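Local structure of lipoprotein LpqN (Mycobacterium tuberculosis, 6E5D) at residues Ala135-Phe140 with Thr187-Ser192. The protein takes part in cell envelope biogenesis, interacts with the periplasmic loop domains of the mycolate transporters MmpL3 and MmpL11, and is a virulence factor needed for intracellular survival. Residues are numbered along the deposited sequence; the frame is centred on the assembly and turned at random.
Sequences AKVLQF and TVVIPS
Val137 and Leu138 of the short helix 134-139 pack on Val189 and Thr187 of strand 179-192. This is helix-on-sheet packing in a protein of the Mog1p/PsbP clan. The two segments run almost antiparallel, at 172°, with their axes 8.5 Å apart at closest approach. No hydrogen bond joins them; the side-chain contacts across it are apolar.

Val189 is the centre of the tight part. Both of its methyls touch the helix. Val189 CG1 lies 3.6 Å from Val137 CG1 and 3.7 Å from Leu138 CD2, so this one methyl touches both helix side chains. Val189 CG2 faces the other branch of the leucine and lies 4.1 Å from Leu138 CD1. Leu138 and Val189 meet tip to tip, whereas Val137 and Val189 pass alongside each other. Val137 turns CG1 anti to its backbone N (chi1 176°), which brings this methyl to the strand. Val137 also touches Ile61 and Tyr64 of helix 61-67 and Val198 of strand 195-206, and is buried.

The outer side of the helix is looser. Ala135 and Gln139 are exposed there, and Lys136 NZ donates to Gln139 OE1 at 2.9 Å, one turn along.

Thr187 packs against Leu138. Its OG1 is hydrogen-bonded to Gln200, while Thr187 CG2 stands 4.0 Å from Leu138 CD2. Leu138 CD2 also rests 3.6 Å from the backbone O of Thr187.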
loop_
_atom_site.group_PDB
_atom_site.type_symbol
_atom_site.label_atom_id
_atom_site.label_comp_id
_atom_site.label_asym_id
_atom_site.label_seq_id
_atom_site.Cartn_x
_atom_site.Cartn_y
_atom_site.Cartn_z
ATOM N N ALA A 135 -11.097 7.690 9.769
ATOM C CA ALA A 135 -12.069 7.203 8.797
ATOM C C ALA A 135 -11.963 7.948 7.472
ATOM O O ALA A 135 -12.273 7.380 6.418
ATOM C CB ALA A 135 -13.484 7.330 9.358
ATOM N N LYS A 136 -11.533 9.212 7.499
ATOM C CA LYS A 136 -11.397 9.963 6.257
ATOM C C LYS A 136 -10.213 9.470 5.434
ATOM O O LYS A 136 -10.265 9.503 4.198
ATOM C CB LYS A 136 -11.266 11.456 6.561
ATOM C CG LYS A 136 -12.553 12.088 7.091
ATOM C CD LYS A 136 -13.635 12.132 6.017
ATOM C CE LYS A 136 -14.971 12.587 6.570
ATOM N NZ LYS A 136 -16.031 12.542 5.525
ATOM N N VAL A 137 -9.147 9.000 6.086
ATOM C CA VAL A 137 -8.039 8.406 5.344
ATOM C C VAL A 137 -8.534 7.216 4.535
ATOM O O VAL A 137 -8.181 7.053 3.360
ATOM C CB VAL A 137 -6.901 8.005 6.301
ATOM C CG1 VAL A 137 -5.778 7.304 5.534
ATOM C CG2 VAL A 137 -6.373 9.231 7.034
ATOM N N LEU A 138 -9.363 6.369 5.145
ATOM C CA LEU A 138 -9.882 5.212 4.428
ATOM C C LEU A 138 -10.926 5.614 3.396
ATOM O O LEU A 138 -11.011 4.993 2.332
ATOM C CB LEU A 138 -10.472 4.201 5.411
ATOM C CG LEU A 138 -9.504 3.588 6.427
ATOM C CD1 LEU A 138 -10.187 2.471 7.193
ATOM C CD2 LEU A 138 -8.230 3.076 5.760
ATOM N N GLN A 139 -11.728 6.639 3.687
ATOM C CA GLN A 139 -12.728 7.084 2.722
ATOM C C GLN A 139 -12.079 7.480 1.401
ATOM O O GLN A 139 -12.621 7.199 0.325
ATOM C CB GLN A 139 -13.526 8.251 3.301
ATOM C CG GLN A 139 -14.583 8.802 2.359
ATOM C CD GLN A 139 -15.412 9.902 2.987
ATOM O OE1 GLN A 139 -15.403 10.087 4.206
ATOM N NE2 GLN A 139 -16.137 10.640 2.156
ATOM N N PHE A 140 -10.912 8.118 1.459
ATOM C CA PHE A 140 -10.251 8.648 0.275
ATOM C C PHE A 140 -9.136 7.745 -0.235
ATOM O O PHE A 140 -8.474 8.091 -1.219
ATOM C CB PHE A 140 -9.703 10.045 0.576
ATOM C CG PHE A 140 -10.753 11.009 1.055
ATOM C CD1 PHE A 140 -11.941 11.156 0.360
ATOM C CD2 PHE A 140 -10.564 11.745 2.211
ATOM C CE1 PHE A 140 -12.914 12.034 0.797
ATOM C CE2 PHE A 140 -11.535 12.626 2.656
ATOM C CZ PHE A 140 -12.712 12.767 1.949
ATOM N N THR A 187 -4.833 -0.145 2.413
ATOM C CA THR A 187 -4.498 0.976 3.281
ATOM C C THR A 187 -4.999 0.666 4.685
ATOM O O THR A 187 -6.159 0.281 4.859
ATOM C CB THR A 187 -5.126 2.273 2.760
ATOM O OG1 THR A 187 -4.635 2.548 1.441
ATOM C CG2 THR A 187 -4.808 3.449 3.679
ATOM N N VAL A 188 -4.119 0.807 5.675
ATOM C CA VAL A 188 -4.444 0.543 7.072
ATOM C C VAL A 188 -4.146 1.803 7.870
ATOM O O VAL A 188 -3.055 2.371 7.751
ATOM C CB VAL A 188 -3.644 -0.647 7.635
ATOM C CG1 VAL A 188 -4.124 -1.011 9.036
ATOM C CG2 VAL A 188 -3.717 -1.859 6.702
ATOM N N VAL A 189 -5.107 2.235 8.687
ATOM C CA VAL A 189 -4.912 3.360 9.595
ATOM C C VAL A 189 -4.593 2.809 10.978
ATOM O O VAL A 189 -5.246 1.870 11.450
ATOM C CB VAL A 189 -6.137 4.291 9.626
ATOM C CG1 VAL A 189 -6.289 5.000 8.285
ATOM C CG2 VAL A 189 -7.415 3.526 9.986
ATOM N N ILE A 190 -3.585 3.387 11.620
ATOM C CA ILE A 190 -3.030 2.846 12.857
ATOM C C ILE A 190 -2.961 3.977 13.878
ATOM O O ILE A 190 -1.902 4.603 14.042
ATOM C CB ILE A 190 -1.649 2.214 12.610
ATOM C CG1 ILE A 190 -1.742 1.128 11.531
ATOM C CG2 ILE A 190 -1.080 1.623 13.897
ATOM C CD1 ILE A 190 -0.391 0.647 11.045
ATOM N N PRO A 191 -4.058 4.293 14.565
ATOM C CA PRO A 191 -4.015 5.368 15.563
ATOM C C PRO A 191 -3.119 4.987 16.730
ATOM O O PRO A 191 -3.221 3.890 17.282
ATOM C CB PRO A 191 -5.480 5.511 15.998
ATOM C CG PRO A 191 -6.277 4.854 14.916
ATOM C CD PRO A 191 -5.416 3.749 14.402
ATOM N N SER A 192 -2.242 5.909 17.112
ATOM C CA SER A 192 -1.274 5.642 18.163
ATOM C C SER A 192 -1.119 6.903 19.004
ATOM O O SER A 192 -1.864 7.875 18.851
ATOM C CB SER A 192 0.053 5.172 17.553
ATOM O OG SER A 192 0.784 4.373 18.466
#